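Side-chain contacts in extracellular matrix-binding protein EbhA (Staphylococcus aureus, PDB 2DGJ), which probably mediates adhesion to host extracellular matrix as a rod-like, cell wall-associated string of three-helix bundles: residues G4-G9 with D58-Q63; E103-Q108 with N116-N121. All blocks are in the same frame, centred on the assembly; numbering follows the deposited sequence.

Contact 1: G4-G9 with D58-Q63; sequences GQLQHG and DRALQQ
L6 and L61 mark the nearest approach of two helical segments that run in broadly the same direction, their axes 9.2 Å apart at closest and inclined by 38°, with L6 CA only 5.0 Å from L61 CA. This is the pairing of helix 3-11 with helix 55-70 in a three-helix bundle of the FIVAR family, where helix 27-46 packs against both: L6 also rests on A40 and L44, and A60 on I43. The contact is largely apolar, with Q5 lying along its edge. With CG anti to its backbone N (chi1 -176°), L6 sends CD1 across to the opposite backbone, 3.6 Å from L61 N, and the same methyl lies 3.8 Å from A60 CB. One methyl thus touches both the A60 side chain and the backbone leading into L61. L61, partly exposed, returns the approach; it also touches A2. Its CD1 sits against the Q5 backbone, 3.6 Å from Q5 O, while the Q5 side chain, extended beyond CG, passes slantwise over the other branch. There L61 CD2 meets both ends of that glutamine: it is 3.4 Å from Q5 CB and equally close to the amide oxygen Q5 OE1.

Contact 2: E103-Q108 with N116-N121; sequences EGQINQ and NTVKTN
V118 reaches from helix 112-135 into the face of helix 96-108 that carries Q105 and I106, and its two methyls make the direct contact between the segments. The tight point is on the inner side, where V118 CG1 lies 3.6 Å from I106 CG1, the two branched side chains meeting at a slant. I106 is buried, and its chi1 of -73° sets CG1 beside its own backbone N, on the side from which V118 approaches. The same V118 methyl is 4.0 Å from Q105 CB. V118 CG2 keeps a similar distance from that carbon and from Q105 O, so the valine straddles the base of the glutamine more loosely than it grips the isoleucine. Both segments belong to a GA module, a family of small three-helix bundles named for albumin-binding relatives, and helix 73-88 packs on the inner side, where I106 rests on A84 and R85. A further link between helix 96-108 and helix 73-88 is the hydrogen bond that N107 OD1 accepts from R85. The outer side is held differently. Q105 is exposed, its chain extended beyond CG, and a water spans the gap, donating to Q105 OE1 at 2.6 Å. It also accepts a longer bond, 3.3 Å, from N121 ND2, which joins the two polar side chains where they do not meet directly.

Overall arrangement
The two contacts follow one another along the chain and lie in different modules, contact 1 in a FIVAR domain near the N-terminal tip and contact 2 in a GA module nearer the middle of the rod. Their centres are 38 Å apart and their nearest atoms about 26 Å apart, so they do not touch. Each joins two helices of a bundle beside a third and combines buried with exposed residues. Contact 1 pairs helices distant in sequence and buries more surface, 218 against 143 Å², through leucine and alanine with Q5 at the edge. Contact 2 joins sequence neighbours through valine against isoleucine and the base of Q105, with a bridging water at its solvent edge.

Contact 1: G4-G9 with D58-Q63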
loop_
_atom_site.group_PDB
_atom_site.type_symbol
_atom_site.label_atom_id
_atom_site.label_comp_id
_atom_site.label_asym_id
_atom_site.label_seq_id
_atom_site.Cartn_x
_atom_site.Cartn_y
_atom_site.Cartn_z
ATOM N N GLY A 4 4.754 -38.182 17.736
ATOM C CA GLY A 4 5.883 -37.423 17.223
ATOM C C GLY A 4 5.505 -36.453 16.123
ATOM O O GLY A 4 6.003 -35.324 16.081
ATOM N N GLN A 5 4.622 -36.889 15.229
ATOM C CA GLN A 5 4.173 -36.052 14.125
ATOM C C GLN A 5 3.520 -34.771 14.637
ATOM O O GLN A 5 3.703 -33.699 14.057
ATOM C CB GLN A 5 3.180 -36.814 13.251
ATOM C CG GLN A 5 3.774 -38.030 12.548
ATOM C CD GLN A 5 2.735 -38.808 11.764
ATOM O OE1 GLN A 5 2.029 -38.250 10.924
ATOM N NE2 GLN A 5 2.637 -40.104 12.037
ATOM N N LEU A 6 2.762 -34.889 15.725
ATOM C CA LEU A 6 2.086 -33.744 16.325
ATOM C C LEU A 6 3.125 -32.778 16.885
ATOM O O LEU A 6 3.007 -31.559 16.725
ATOM C CB LEU A 6 1.149 -34.208 17.442
ATOM C CG LEU A 6 0.304 -33.106 18.087
ATOM C CD1 LEU A 6 -0.624 -32.478 17.048
ATOM C CD2 LEU A 6 -0.494 -33.692 19.233
ATOM N N GLN A 7 4.141 -33.329 17.544
ATOM C CA GLN A 7 5.213 -32.523 18.111
ATOM C C GLN A 7 5.899 -31.793 16.963
ATOM O O GLN A 7 6.303 -30.635 17.095
ATOM C CB GLN A 7 6.223 -33.414 18.836
ATOM C CG GLN A 7 7.457 -32.677 19.354
ATOM C CD GLN A 7 7.143 -31.716 20.486
ATOM O OE1 GLN A 7 6.704 -32.128 21.559
ATOM N NE2 GLN A 7 7.364 -30.429 20.251
ATOM N N HIS A 8 6.015 -32.489 15.834
ATOM C CA HIS A 8 6.634 -31.932 14.640
ATOM C C HIS A 8 5.852 -30.717 14.155
ATOM O O HIS A 8 6.441 -29.689 13.823
ATOM C CB HIS A 8 6.705 -32.997 13.541
ATOM C CG HIS A 8 7.122 -32.463 12.202
ATOM N ND1 HIS A 8 6.228 -31.926 11.303
ATOM C CD2 HIS A 8 8.345 -32.360 11.630
ATOM C CE1 HIS A 8 6.879 -31.517 10.230
ATOM N NE2 HIS A 8 8.165 -31.766 10.400
ATOM N N GLY A 9 4.526 -30.844 14.124
ATOM C CA GLY A 9 3.675 -29.748 13.695
ATOM C C GLY A 9 3.890 -28.529 14.576
ATOM O O GLY A 9 3.948 -27.403 14.090
ATOM N N ASP A 58 -4.406 -37.482 16.971
ATOM C CA ASP A 58 -4.449 -37.558 15.517
ATOM C C ASP A 58 -5.345 -36.486 14.909
ATOM O O ASP A 58 -5.029 -35.928 13.859
ATOM C CB ASP A 58 -4.912 -38.946 15.075
ATOM C CG ASP A 58 -4.355 -39.336 13.716
ATOM O OD1 ASP A 58 -3.115 -39.457 13.591
ATOM O OD2 ASP A 58 -5.152 -39.517 12.768
ATOM N N ARG A 59 -6.465 -36.202 15.564
ATOM C CA ARG A 59 -7.380 -35.176 15.079
ATOM C C ARG A 59 -6.655 -33.840 15.150
ATOM O O ARG A 59 -6.839 -32.971 14.299
ATOM C CB ARG A 59 -8.638 -35.130 15.947
ATOM C CG ARG A 59 -9.527 -36.355 15.823
ATOM C CD ARG A 59 -10.526 -36.418 16.969
ATOM N NE ARG A 59 -11.438 -35.277 16.980
ATOM C CZ ARG A 59 -12.183 -34.929 18.027
ATOM N NH1 ARG A 59 -12.123 -35.634 19.152
ATOM N NH2 ARG A 59 -12.993 -33.883 17.949
ATOM N N ALA A 60 -5.824 -33.690 16.177
ATOM C CA ALA A 60 -5.052 -32.469 16.366
ATOM C C ALA A 60 -4.002 -32.376 15.268
ATOM O O ALA A 60 -3.773 -31.315 14.689
ATOM C CB ALA A 60 -4.388 -32.488 17.734
ATOM N N LEU A 61 -3.360 -33.501 14.982
ATOM C CA LEU A 61 -2.344 -33.553 13.943
ATOM C C LEU A 61 -2.993 -33.250 12.606
ATOM O O LEU A 61 -2.497 -32.433 11.834
ATOM C CB LEU A 61 -1.698 -34.940 13.897
ATOM C CG LEU A 61 -0.738 -35.221 12.737
ATOM C CD1 LEU A 61 0.368 -34.191 12.732
ATOM C CD2 LEU A 61 -0.166 -36.625 12.876
ATOM N N GLN A 62 -4.111 -33.914 12.342
ATOM C CA GLN A 62 -4.837 -33.725 11.095
ATOM C C GLN A 62 -5.182 -32.254 10.857
ATOM O O GLN A 62 -5.086 -31.755 9.739
ATOM C CB GLN A 62 -6.115 -34.570 11.105
ATOM C CG GLN A 62 -6.972 -34.433 9.852
ATOM C CD GLN A 62 -8.036 -33.347 9.952
ATOM O OE1 GLN A 62 -8.516 -32.846 8.932
ATOM N NE2 GLN A 62 -8.422 -32.995 11.178
ATOM N N GLN A 63 -5.577 -31.561 11.917
ATOM C CA GLN A 63 -5.938 -30.153 11.809
ATOM C C GLN A 63 -4.737 -29.238 11.575
ATOM O O GLN A 63 -4.856 -28.225 10.880
ATOM C CB GLN A 63 -6.723 -29.728 13.051
ATOM C CG GLN A 63 -8.124 -30.334 13.083
ATOM C CD GLN A 63 -8.864 -30.091 14.381
ATOM O OE1 GLN A 63 -10.033 -30.461 14.515
ATOM N NE2 GLN A 63 -8.189 -29.474 15.349
#

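Contact 2: E103-Q108 with N116-N121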
loop_
_atom_site.group_PDB
_atom_site.type_symbol
_atom_site.label_atom_id
_atom_site.label_comp_id
_atom_site.label_asym_id
_atom_site.label_seq_id
_atom_site.Cartn_x
_atom_site.Cartn_y
_atom_site.Cartn_z
ATOM N N GLU A 103 9.410 -6.166 -15.624
ATOM C CA GLU A 103 8.902 -7.521 -15.811
ATOM C C GLU A 103 9.796 -8.475 -15.032
ATOM O O GLU A 103 9.331 -9.470 -14.476
ATOM C CB GLU A 103 8.919 -7.879 -17.301
ATOM C CG GLU A 103 8.459 -9.290 -17.634
ATOM C CD GLU A 103 6.991 -9.517 -17.349
ATOM O OE1 GLU A 103 6.279 -8.528 -17.086
ATOM O OE2 GLU A 103 6.547 -10.684 -17.399
ATOM N N GLY A 104 11.085 -8.158 -14.989
ATOM C CA GLY A 104 12.023 -8.996 -14.270
ATOM C C GLY A 104 11.850 -8.877 -12.771
ATOM O O GLY A 104 11.870 -9.877 -12.054
ATOM N N GLN A 105 11.677 -7.649 -12.293
ATOM C CA GLN A 105 11.493 -7.416 -10.866
ATOM C C GLN A 105 10.190 -8.059 -10.403
ATOM O O GLN A 105 10.077 -8.489 -9.258
ATOM C CB GLN A 105 11.481 -5.913 -10.564
ATOM C CG GLN A 105 12.781 -5.214 -10.945
ATOM C CD GLN A 105 12.766 -3.725 -10.652
ATOM O OE1 GLN A 105 11.892 -2.994 -11.122
ATOM N NE2 GLN A 105 13.742 -3.268 -9.875
ATOM N N ILE A 106 9.209 -8.120 -11.298
ATOM C CA ILE A 106 7.926 -8.737 -10.974
ATOM C C ILE A 106 8.146 -10.236 -10.789
ATOM O O ILE A 106 7.669 -10.835 -9.826
ATOM C CB ILE A 106 6.896 -8.526 -12.109
ATOM C CG1 ILE A 106 6.416 -7.073 -12.119
ATOM C CG2 ILE A 106 5.733 -9.491 -11.939
ATOM C CD1 ILE A 106 5.394 -6.770 -13.210
ATOM N N ASN A 107 8.878 -10.840 -11.720
ATOM C CA ASN A 107 9.153 -12.268 -11.653
ATOM C C ASN A 107 10.044 -12.618 -10.464
ATOM O O ASN A 107 9.936 -13.706 -9.896
ATOM C CB ASN A 107 9.816 -12.751 -12.949
ATOM C CG ASN A 107 8.940 -12.532 -14.173
ATOM O OD1 ASN A 107 7.713 -12.596 -14.093
ATOM N ND2 ASN A 107 9.568 -12.289 -15.316
ATOM N N GLN A 108 10.919 -11.690 -10.085
ATOM C CA GLN A 108 11.834 -11.914 -8.970
ATOM C C GLN A 108 11.243 -11.610 -7.593
ATOM O O GLN A 108 11.826 -11.989 -6.579
ATOM C CB GLN A 108 13.116 -11.096 -9.157
ATOM C CG GLN A 108 14.309 -11.912 -9.629
ATOM C CD GLN A 108 14.102 -12.513 -11.000
ATOM O OE1 GLN A 108 14.190 -11.821 -12.016
ATOM N NE2 GLN A 108 13.814 -13.811 -11.037
ATOM N N ASN A 116 3.436 -5.561 -5.501
ATOM C CA ASN A 116 2.679 -4.320 -5.532
ATOM C C ASN A 116 3.621 -3.125 -5.535
ATOM O O ASN A 116 3.357 -2.124 -6.194
ATOM C CB ASN A 116 1.726 -4.242 -4.337
ATOM C CG ASN A 116 0.789 -5.432 -4.258
ATOM O OD1 ASN A 116 0.211 -5.852 -5.266
ATOM N ND2 ASN A 116 0.625 -5.975 -3.058
ATOM N N THR A 117 4.719 -3.232 -4.795
ATOM C CA THR A 117 5.699 -2.154 -4.745
ATOM C C THR A 117 6.299 -1.980 -6.136
ATOM O O THR A 117 6.571 -0.858 -6.571
ATOM C CB THR A 117 6.823 -2.468 -3.732
ATOM O OG1 THR A 117 6.336 -2.253 -2.401
ATOM C CG2 THR A 117 8.043 -1.586 -3.979
ATOM N N VAL A 118 6.505 -3.096 -6.828
ATOM C CA VAL A 118 7.061 -3.063 -8.173
ATOM C C VAL A 118 6.009 -2.510 -9.116
ATOM O O VAL A 118 6.330 -1.788 -10.060
ATOM C CB VAL A 118 7.479 -4.475 -8.650
ATOM C CG1 VAL A 118 7.840 -4.438 -10.130
ATOM C CG2 VAL A 118 8.668 -4.968 -7.842
ATOM N N LYS A 119 4.750 -2.843 -8.858
ATOM C CA LYS A 119 3.670 -2.350 -9.697
ATOM C C LYS A 119 3.548 -0.846 -9.504
ATOM O O LYS A 119 3.223 -0.111 -10.437
ATOM C CB LYS A 119 2.344 -3.030 -9.337
ATOM C CG LYS A 119 1.167 -2.551 -10.177
ATOM C CD LYS A 119 -0.063 -3.450 -10.046
ATOM C CE LYS A 119 -0.702 -3.387 -8.667
ATOM N NZ LYS A 119 -1.957 -4.197 -8.623
ATOM N N THR A 120 3.819 -0.401 -8.280
ATOM C CA THR A 120 3.739 1.012 -7.940
ATOM C C THR A 120 4.838 1.820 -8.620
ATOM O O THR A 120 4.577 2.890 -9.168
ATOM C CB THR A 120 3.830 1.227 -6.412
ATOM O OG1 THR A 120 2.650 0.712 -5.781
ATOM C CG2 THR A 120 3.976 2.708 -6.094
ATOM N N ASN A 121 6.066 1.311 -8.587
ATOM C CA ASN A 121 7.187 1.998 -9.217
ATOM C C ASN A 121 7.007 2.060 -10.733
ATOM O O ASN A 121 7.399 3.036 -11.369
ATOM C CB ASN A 121 8.510 1.298 -8.893
ATOM C CG ASN A 121 8.837 1.326 -7.423
ATOM O OD1 ASN A 121 8.228 2.077 -6.655
ATOM N ND2 ASN A 121 9.812 0.515 -7.016
HETATM O O HOH W 1 11.067 -1.840 -8.897
#